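Local atomic coordinates of penicillin-binding protein activator LpoA (Escherichia coli, PDB entry 6DR3), a protein that regulates peptidoglycan synthesis as an outer-membrane lipoprotein that interacts with the penicillin-binding protein PBP1a, is essential for its function and stimulates its transpeptidase activity. Residues D31-N35 with E63-Q68; Q37-I41 with L56-P61; Q103-A107 with Q132-L136; P121-L126 with A151-M155. One frame throughout, in Å; residues are numbered along the deposited sequence.

How the contacts relate
This chain, the amino-terminal domain of LpoA, is all-helical with TPR-like motifs, and the contacts illustrate how such a fold is assembled from joints between helices and linking turns. Contacts 1 and 2 share helix 30-47 and touch each other, with centres about 10 Å apart; contact 2 is nested within the length of chain that contact 1 closes. Contacts 3 and 4 come later with alternating segments, their centres about 20 Å apart: helix 123-132 and the turn after it lie in sequence between helices 103-117 and 138-153 and meet each of them. Contacts 1 and 4, on opposite sides of the chain's centre, lie about 38 Å apart between centres, as befits an elongated domain.

Contact 1: D31-N35 with E63-Q68; sequences DTRIN and ELNDAQ
The carboxamide of Gln68 reaches from the first turn of helix 66-82 to the flank of helix 30-47, where it meets Asp31, Ile34 and Asn35. Its NE2 gives a nearly straight hydrogen bond to Asn35 OD1, 3.0 Å long. The acceptor lies in the plane of the Gln68 amide, yet the donor stands above the carbonyl plane of Asn35 and not on a lone pair; the two amides are turned 69° against each other. A second, weak bond runs from the same NE2 to Asp31 OD1 at 3.4 Å, so that one NH2 group bridges residues a helical turn apart.

The other end of this amide works at home. Gln68 OE1 accepts from Asn65 N at 3.1 Å, while Asn65 OD1 accepts from Gln68 N at 2.6 Å, nearly end-on to the C=O bond; this reciprocal exchange is a capping box, and it starts helix 66-82. Holding OE1 helps fix the rotation of the amide and directs NE2 at the neighbouring helix.

Ile34 supplies the apolar side. Its chi1 of -70° leaves CG2 anti to the backbone N, and that methyl lies over the face of the Gln68 amide, 3.4 Å from NE2, and also meets Leu64 CD2 at 3.6 Å. Ile34 CD1 continues towards Glu63 O, and Pro61 packs on the same isoleucine. Asn35 ND2 is held separately by the carboxylate of Asp4.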
# COMPACT_ATOMS: atom_id res chain seq x y z
N ASP A 31 -23.55 -8.15 -16.14
CA ASP A 31 -22.31 -8.22 -15.37
C ASP A 31 -21.25 -7.28 -15.93
O ASP A 31 -20.47 -6.70 -15.17
CB ASP A 31 -21.79 -9.66 -15.35
CG ASP A 31 -22.57 -10.54 -14.39
OD1 ASP A 31 -22.67 -10.18 -13.20
OD2 ASP A 31 -23.09 -11.59 -14.83
N THR A 32 -21.19 -7.14 -17.26
CA THR A 32 -20.27 -6.18 -17.85
C THR A 32 -20.47 -4.80 -17.24
O THR A 32 -19.50 -4.10 -16.92
CB THR A 32 -20.46 -6.14 -19.37
OG1 THR A 32 -20.27 -7.45 -19.91
CG2 THR A 32 -19.47 -5.18 -20.02
N ARG A 33 -21.73 -4.39 -17.07
CA ARG A 33 -22.02 -3.09 -16.48
C ARG A 33 -21.60 -3.04 -15.02
O ARG A 33 -21.05 -2.03 -14.56
CB ARG A 33 -23.52 -2.79 -16.62
CG ARG A 33 -23.92 -1.40 -16.16
CD ARG A 33 -25.43 -1.26 -16.10
NE ARG A 33 -25.84 0.10 -15.76
CZ ARG A 33 -26.05 1.07 -16.64
NH1 ARG A 33 -25.88 0.86 -17.94
NH2 ARG A 33 -26.42 2.28 -16.23
N ILE A 34 -21.84 -4.11 -14.26
CA ILE A 34 -21.44 -4.14 -12.86
C ILE A 34 -19.93 -3.95 -12.74
O ILE A 34 -19.45 -3.20 -11.87
CB ILE A 34 -21.90 -5.45 -12.19
CG1 ILE A 34 -23.42 -5.47 -12.05
CG2 ILE A 34 -21.23 -5.64 -10.82
CD1 ILE A 34 -23.98 -6.79 -11.57
N ASN A 35 -19.16 -4.62 -13.59
CA ASN A 35 -17.71 -4.51 -13.52
C ASN A 35 -17.27 -3.07 -13.78
O ASN A 35 -16.44 -2.52 -13.04
CB ASN A 35 -17.06 -5.46 -14.52
CG ASN A 35 -17.25 -6.92 -14.14
OD1 ASN A 35 -17.42 -7.25 -12.96
ND2 ASN A 35 -17.23 -7.80 -15.13
N GLU A 63 -27.42 -8.75 -6.60
CA GLU A 63 -26.96 -10.02 -7.16
C GLU A 63 -25.57 -9.81 -7.77
O GLU A 63 -25.43 -9.51 -8.96
CB GLU A 63 -27.95 -10.54 -8.20
CG GLU A 63 -29.06 -11.41 -7.63
CD GLU A 63 -30.07 -11.82 -8.69
OE1 GLU A 63 -30.22 -11.09 -9.69
OE2 GLU A 63 -30.70 -12.89 -8.52
N LEU A 64 -24.54 -10.00 -6.95
CA LEU A 64 -23.16 -9.95 -7.40
C LEU A 64 -22.55 -11.34 -7.32
O LEU A 64 -22.89 -12.13 -6.44
CB LEU A 64 -22.34 -8.98 -6.54
CG LEU A 64 -22.86 -7.54 -6.43
CD1 LEU A 64 -22.11 -6.80 -5.33
CD2 LEU A 64 -22.72 -6.81 -7.76
N ASN A 65 -21.64 -11.65 -8.24
CA ASN A 65 -20.90 -12.89 -8.13
C ASN A 65 -19.80 -12.74 -7.08
O ASN A 65 -19.53 -11.64 -6.58
CB ASN A 65 -20.32 -13.32 -9.49
CG ASN A 65 -19.25 -12.38 -10.01
OD1 ASN A 65 -18.48 -11.80 -9.25
ND2 ASN A 65 -19.20 -12.23 -11.33
N ASP A 66 -19.15 -13.86 -6.74
CA ASP A 66 -18.20 -13.84 -5.63
C ASP A 66 -17.07 -12.86 -5.88
O ASP A 66 -16.65 -12.14 -4.97
CB ASP A 66 -17.66 -15.25 -5.38
CG ASP A 66 -18.74 -16.25 -5.07
OD1 ASP A 66 -19.88 -16.07 -5.56
OD2 ASP A 66 -18.47 -17.22 -4.32
N ALA A 67 -16.56 -12.83 -7.11
CA ALA A 67 -15.48 -11.90 -7.43
C ALA A 67 -15.94 -10.46 -7.30
O ALA A 67 -15.20 -9.61 -6.77
CB ALA A 67 -14.96 -12.17 -8.85
N GLN A 68 -17.16 -10.15 -7.75
CA GLN A 68 -17.67 -8.79 -7.65
C GLN A 68 -17.95 -8.41 -6.21
O GLN A 68 -17.80 -7.24 -5.84
CB GLN A 68 -18.93 -8.65 -8.50
CG GLN A 68 -18.68 -8.78 -10.00
CD GLN A 68 -19.96 -8.96 -10.79
OE1 GLN A 68 -20.95 -9.47 -10.28
NE2 GLN A 68 -19.93 -8.55 -12.05

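Contact 2: Q37-I41 with L56-P61; sequences QLLAI and LFNQLP
Gln37 reaches straight across from helix 30-47 to the end of helix 50-58, and there its NE2 is shared by two backbone carbonyls. The hydrogen bond to Leu56 O is shorter (3.0 Å) but bent, its acceptor close to the glutamine amide plane; that to Gln59 O is straighter but long, 3.3 Å, and weak. Extension makes this possible: CG is anti to the backbone N (chi1 -176°) and the chain stays stretched beyond it. A buried amide thus satisfies carbonyls where the helix gives way to a turn.

The densest packing surrounds that chain. Leu60 runs alongside Gln37 in the opposite direction and sets CD2 3.5 Å from Gln37 CD, while Leu56 meets the aliphatic part of the glutamine. Leu56 also sends CD2 to Ala40 CB, 3.5 Å away, and flanks Ile41 CG1. The tip of Ile41, CD1, comes to 3.7 Å from Phe57 CA and then meets Leu60 CD1, whose further neighbour is Leu38 CD2 at 3.9 Å.

Towards solvent the fit slackens. Gln59 offers little more than CB, its amide turning instead to Glu55, and Pro61 only skirts Gln37, with CD 4.1 Å from OE1.

Within the TPR-like stack, Leu22 of helix 18-25 covers Ala40 and Leu56 from one side, while helix 66-82 packs on Leu38 through Gln68 and Leu75 and on Phe57 through Lys72 and Ile79.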
# COMPACT_ATOMS: atom_id res chain seq x y z
N GLN A 37 -19.08 -0.49 -13.29
CA GLN A 37 -19.57 0.27 -12.14
C GLN A 37 -18.61 0.15 -10.96
O GLN A 37 -18.30 1.15 -10.30
CB GLN A 37 -20.97 -0.20 -11.76
CG GLN A 37 -21.60 0.59 -10.63
CD GLN A 37 -23.05 0.20 -10.40
OE1 GLN A 37 -23.62 -0.59 -11.16
NE2 GLN A 37 -23.66 0.76 -9.36
N LEU A 38 -18.13 -1.06 -10.68
CA LEU A 38 -17.16 -1.24 -9.61
C LEU A 38 -15.89 -0.44 -9.88
O LEU A 38 -15.28 0.11 -8.96
CB LEU A 38 -16.83 -2.72 -9.45
CG LEU A 38 -17.93 -3.60 -8.84
CD1 LEU A 38 -17.60 -5.07 -9.06
CD2 LEU A 38 -18.09 -3.31 -7.36
N LEU A 39 -15.48 -0.37 -11.15
CA LEU A 39 -14.27 0.38 -11.49
C LEU A 39 -14.50 1.88 -11.35
O LEU A 39 -13.62 2.61 -10.88
CB LEU A 39 -13.83 0.03 -12.91
CG LEU A 39 -13.11 -1.32 -13.03
CD1 LEU A 39 -13.18 -1.86 -14.45
CD2 LEU A 39 -11.66 -1.17 -12.59
N ALA A 40 -15.69 2.36 -11.75
CA ALA A 40 -16.01 3.77 -11.56
C ALA A 40 -15.93 4.16 -10.09
O ALA A 40 -15.39 5.21 -9.75
CB ALA A 40 -17.41 4.06 -12.12
N ILE A 41 -16.47 3.31 -9.21
CA ILE A 41 -16.38 3.57 -7.77
C ILE A 41 -14.92 3.69 -7.35
O ILE A 41 -14.54 4.61 -6.63
CB ILE A 41 -17.11 2.47 -6.99
CG1 ILE A 41 -18.59 2.43 -7.37
CG2 ILE A 41 -16.96 2.68 -5.48
CD1 ILE A 41 -19.29 1.15 -6.96
N LEU A 56 -22.86 5.74 -6.14
CA LEU A 56 -22.73 4.64 -7.10
C LEU A 56 -22.52 3.31 -6.39
O LEU A 56 -22.98 2.27 -6.87
CB LEU A 56 -21.58 4.92 -8.07
CG LEU A 56 -21.56 4.12 -9.37
CD1 LEU A 56 -22.84 4.34 -10.19
CD2 LEU A 56 -20.34 4.50 -10.20
N PHE A 57 -21.84 3.33 -5.24
CA PHE A 57 -21.73 2.14 -4.41
C PHE A 57 -23.10 1.69 -3.92
O PHE A 57 -23.40 0.49 -3.88
CB PHE A 57 -20.79 2.43 -3.24
CG PHE A 57 -20.62 1.28 -2.28
CD1 PHE A 57 -21.56 1.05 -1.28
CD2 PHE A 57 -19.51 0.46 -2.34
CE1 PHE A 57 -21.40 0.00 -0.39
CE2 PHE A 57 -19.35 -0.59 -1.45
CZ PHE A 57 -20.29 -0.81 -0.47
N ASN A 58 -23.96 2.65 -3.54
CA ASN A 58 -25.30 2.32 -3.07
C ASN A 58 -26.21 1.84 -4.19
O ASN A 58 -27.25 1.24 -3.91
CB ASN A 58 -25.94 3.53 -2.39
CG ASN A 58 -25.24 3.90 -1.09
OD1 ASN A 58 -24.55 3.08 -0.49
ND2 ASN A 58 -25.43 5.14 -0.65
N GLN A 59 -25.85 2.09 -5.45
CA GLN A 59 -26.64 1.65 -6.59
C GLN A 59 -26.16 0.31 -7.16
O GLN A 59 -26.66 -0.11 -8.20
CB GLN A 59 -26.63 2.71 -7.69
CG GLN A 59 -27.36 3.99 -7.31
CD GLN A 59 -27.43 4.98 -8.46
OE1 GLN A 59 -27.18 4.63 -9.61
NE2 GLN A 59 -27.76 6.23 -8.14
N LEU A 60 -25.21 -0.34 -6.50
CA LEU A 60 -24.77 -1.65 -6.96
C LEU A 60 -25.90 -2.67 -6.82
O LEU A 60 -26.61 -2.66 -5.81
CB LEU A 60 -23.55 -2.12 -6.16
CG LEU A 60 -22.22 -1.49 -6.54
CD1 LEU A 60 -21.15 -1.81 -5.50
CD2 LEU A 60 -21.77 -1.96 -7.91
N PRO A 61 -26.10 -3.54 -7.80
CA PRO A 61 -27.12 -4.59 -7.66
C PRO A 61 -26.83 -5.49 -6.47
O PRO A 61 -25.69 -5.63 -6.02
CB PRO A 61 -27.03 -5.36 -8.98
CG PRO A 61 -26.39 -4.42 -9.94
CD PRO A 61 -25.44 -3.60 -9.12

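Contact 3: Q103-A107 with Q132-L136; sequences QNQQA and QEPLL
Gln132 NE2 is gripped twice: it donates to Ala107 O over 3.0 Å in an almost straight hydrogen bond, and also pairs with Gln111 OE1 one turn further along helix 103-117. The contact belongs to an antiparallel helical hairpin of the TPR-like fold, in which the start of helix 103-117 meets the end of helix 123-132 and the 3-10 turn after it. Ala107 O lies in the plane of the Gln132 amide, while the donor is tilted 25° from the carbonyl plane. Because Gln132 OE1 is taken by Asn144 of helix 138-153, both ends of the amide are held and its rotation is well defined.

Beyond this polar link, Leu135 supplies the apolar side, pointing from the 3-10 turn at the helix. Its CD1 lies against the helix surface, 3.5 Å from both Ala107 N and Gln106 CB, and the leucine side chain crosses that of Gln106 at about a right angle. Gln103 approaches differently. With CG anti to the backbone N (chi1 179°), its extended chain slides past Leu135 in the opposite direction, bringing Gln103 CG to 3.9 Å from Leu135 CB. The polar end of Gln106 takes part elsewhere, bonding through NE2 to Leu101 O.

Leu135 N donates to Gln132 O over 2.8 Å, a bond of the 3-10 turn that carries the leucine. Leu136 just brushes the helix, its CD2 4.4 Å from Ala107 CB.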
# COMPACT_ATOMS: atom_id res chain seq x y z
N GLN A 103 -3.53 -9.94 -6.38
CA GLN A 103 -2.39 -9.08 -6.05
C GLN A 103 -2.80 -7.61 -6.00
O GLN A 103 -2.56 -6.92 -5.00
CB GLN A 103 -1.26 -9.28 -7.06
CG GLN A 103 -0.05 -8.39 -6.77
CD GLN A 103 1.17 -8.75 -7.60
OE1 GLN A 103 2.16 -9.26 -7.08
NE2 GLN A 103 1.09 -8.49 -8.90
N ASN A 104 -3.41 -7.10 -7.07
CA ASN A 104 -3.88 -5.72 -7.08
C ASN A 104 -4.75 -5.43 -5.86
O ASN A 104 -4.62 -4.37 -5.24
CB ASN A 104 -4.65 -5.42 -8.36
CG ASN A 104 -5.47 -4.14 -8.27
OD1 ASN A 104 -6.69 -4.18 -8.09
ND2 ASN A 104 -4.79 -3.00 -8.37
N GLN A 105 -5.64 -6.36 -5.51
CA GLN A 105 -6.49 -6.18 -4.34
C GLN A 105 -5.67 -6.24 -3.05
O GLN A 105 -5.91 -5.45 -2.13
CB GLN A 105 -7.59 -7.24 -4.32
CG GLN A 105 -8.69 -7.01 -5.34
CD GLN A 105 -9.79 -8.05 -5.26
OE1 GLN A 105 -9.53 -9.22 -4.99
NE2 GLN A 105 -11.03 -7.63 -5.48
N GLN A 106 -4.70 -7.15 -2.98
CA GLN A 106 -3.83 -7.21 -1.81
C GLN A 106 -3.05 -5.91 -1.64
O GLN A 106 -2.91 -5.40 -0.52
CB GLN A 106 -2.88 -8.40 -1.92
CG GLN A 106 -3.56 -9.75 -1.82
CD GLN A 106 -2.60 -10.90 -1.99
OE1 GLN A 106 -1.39 -10.75 -1.84
NE2 GLN A 106 -3.13 -12.08 -2.31
N ALA A 107 -2.54 -5.36 -2.74
CA ALA A 107 -1.82 -4.09 -2.66
C ALA A 107 -2.73 -2.99 -2.11
O ALA A 107 -2.29 -2.16 -1.31
CB ALA A 107 -1.27 -3.70 -4.03
N GLN A 132 3.25 -5.00 1.59
CA GLN A 132 2.80 -4.44 0.32
C GLN A 132 3.92 -4.37 -0.71
O GLN A 132 3.65 -4.53 -1.91
CB GLN A 132 2.22 -3.04 0.54
CG GLN A 132 1.56 -2.43 -0.69
CD GLN A 132 1.38 -0.93 -0.57
OE1 GLN A 132 2.33 -0.21 -0.26
NE2 GLN A 132 0.17 -0.45 -0.81
N GLU A 133 5.15 -4.12 -0.28
CA GLU A 133 6.23 -3.83 -1.21
C GLU A 133 6.39 -4.88 -2.31
O GLU A 133 6.56 -4.49 -3.47
CB GLU A 133 7.54 -3.65 -0.43
CG GLU A 133 8.76 -3.37 -1.30
CD GLU A 133 9.36 -4.63 -1.92
OE1 GLU A 133 9.27 -5.70 -1.28
OE2 GLU A 133 9.91 -4.54 -3.03
N PRO A 134 6.35 -6.19 -2.03
CA PRO A 134 6.51 -7.17 -3.12
C PRO A 134 5.41 -7.10 -4.16
O PRO A 134 5.60 -7.60 -5.27
CB PRO A 134 6.51 -8.52 -2.39
CG PRO A 134 6.77 -8.20 -0.95
CD PRO A 134 6.19 -6.85 -0.72
N LEU A 135 4.26 -6.50 -3.83
CA LEU A 135 3.14 -6.43 -4.76
C LEU A 135 3.21 -5.23 -5.69
O LEU A 135 2.43 -5.16 -6.65
CB LEU A 135 1.82 -6.37 -3.97
CG LEU A 135 1.70 -7.33 -2.79
CD1 LEU A 135 0.39 -7.10 -2.04
CD2 LEU A 135 1.81 -8.78 -3.24
N LEU A 136 4.13 -4.29 -5.46
CA LEU A 136 4.16 -3.03 -6.19
C LEU A 136 5.14 -3.11 -7.36
O LEU A 136 6.18 -3.77 -7.27
CB LEU A 136 4.57 -1.88 -5.26
CG LEU A 136 3.70 -1.66 -4.03
CD1 LEU A 136 4.34 -0.63 -3.11
CD2 LEU A 136 2.30 -1.21 -4.44

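Contact 4: P121-L126 with A151-M155; sequences PSIDLL and ALSSM
Pro121 opens the contact by setting CB and CG against the C-terminal end of helix 138-153 and the residues after it: CB comes to 3.4 Å from Ala151 O, and CG reaches Ser154 CB at 4.1 Å. The hydroxyl of Ser154 is hydrogen-bonded to Gln150 O. Next comes Ser122, whose backbone N lies 4.1 Å from the Met155 methyl CE. The serine side chain turns away from that partner and serves as the N-cap of helix 123-132, OG accepting a weak hydrogen bond from Leu125 N at 3.5 Å.

Here, then, the beginning of one helix is set against the end of the next in the TPR-like series, and the joint between them is apolar, without a hydrogen bond across it. Leu125 touches Ala151 CB lightly through CD2, and also packs on Ile114 and Ser117 of helix 103-117.

Leu126 carries the inner side of the joint with both branches. CD2 packs on Ala151 CB at 3.9 Å, and both branches touch Leu152 CD2, CD1 at 3.9 Å. Met155 approaches CD1 tip to tip, its chain extended through SD (chi3 -177°), which brings CE to 4.0 Å from Leu126 CD1. Behind Leu152 stand Trp175 and Leu176 of helix 170-185.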
# COMPACT_ATOMS: atom_id res chain seq x y z
N PRO A 121 4.39 6.09 13.01
CA PRO A 121 5.36 4.98 13.02
C PRO A 121 5.05 3.98 14.13
O PRO A 121 5.00 4.32 15.31
CB PRO A 121 6.71 5.68 13.24
CG PRO A 121 6.37 6.98 13.86
CD PRO A 121 5.05 7.38 13.28
N SER A 122 4.85 2.73 13.73
CA SER A 122 4.65 1.63 14.66
C SER A 122 5.03 0.34 13.94
O SER A 122 5.27 0.34 12.73
CB SER A 122 3.21 1.58 15.18
OG SER A 122 2.31 1.22 14.15
N ILE A 123 5.08 -0.75 14.70
CA ILE A 123 5.41 -2.03 14.10
C ILE A 123 4.32 -2.45 13.12
O ILE A 123 4.59 -3.13 12.12
CB ILE A 123 5.64 -3.10 15.19
CG1 ILE A 123 6.23 -4.37 14.56
CG2 ILE A 123 4.34 -3.40 15.94
CD1 ILE A 123 6.76 -5.36 15.58
N ASP A 124 3.07 -2.05 13.39
CA ASP A 124 1.98 -2.38 12.48
C ASP A 124 2.17 -1.71 11.12
O ASP A 124 1.96 -2.34 10.08
CB ASP A 124 0.64 -1.96 13.10
CG ASP A 124 0.45 -2.52 14.50
OD1 ASP A 124 1.12 -2.02 15.43
OD2 ASP A 124 -0.36 -3.45 14.66
N LEU A 125 2.56 -0.44 11.12
CA LEU A 125 2.77 0.26 9.85
C LEU A 125 3.93 -0.33 9.07
O LEU A 125 3.84 -0.51 7.85
CB LEU A 125 3.00 1.75 10.11
CG LEU A 125 3.32 2.59 8.87
CD1 LEU A 125 2.19 2.51 7.84
CD2 LEU A 125 3.59 4.03 9.26
N LEU A 126 5.03 -0.64 9.76
CA LEU A 126 6.17 -1.26 9.10
C LEU A 126 5.77 -2.57 8.44
O LEU A 126 6.10 -2.83 7.28
CB LEU A 126 7.31 -1.47 10.10
CG LEU A 126 7.92 -0.20 10.69
CD1 LEU A 126 8.90 -0.54 11.80
CD2 LEU A 126 8.60 0.64 9.62
N ALA A 151 9.32 6.18 8.61
CA ALA A 151 8.80 5.59 9.84
C ALA A 151 9.94 5.12 10.75
O ALA A 151 9.88 5.31 11.97
CB ALA A 151 7.87 4.42 9.51
N LEU A 152 10.98 4.52 10.16
CA LEU A 152 12.11 4.06 10.96
C LEU A 152 12.88 5.24 11.56
O LEU A 152 13.18 5.24 12.76
CB LEU A 152 13.03 3.21 10.09
CG LEU A 152 12.42 1.88 9.64
CD1 LEU A 152 13.18 1.31 8.45
CD2 LEU A 152 12.41 0.89 10.79
N SER A 153 13.20 6.24 10.74
CA SER A 153 14.00 7.36 11.21
C SER A 153 13.23 8.32 12.10
O SER A 153 13.84 9.18 12.75
CB SER A 153 14.59 8.13 10.02
OG SER A 153 13.57 8.59 9.16
N SER A 154 11.90 8.21 12.15
CA SER A 154 11.09 9.01 13.06
C SER A 154 11.07 8.45 14.47
O SER A 154 10.60 9.14 15.38
CB SER A 154 9.66 9.13 12.53
OG SER A 154 9.59 9.99 11.41
N MET A 155 11.55 7.23 14.68
CA MET A 155 11.60 6.65 16.01
C MET A 155 12.86 7.10 16.74
O MET A 155 13.84 7.53 16.14
CB MET A 155 11.57 5.13 15.94
CG MET A 155 10.33 4.53 15.32
SD MET A 155 10.36 2.74 15.42
CE MET A 155 8.85 2.31 14.56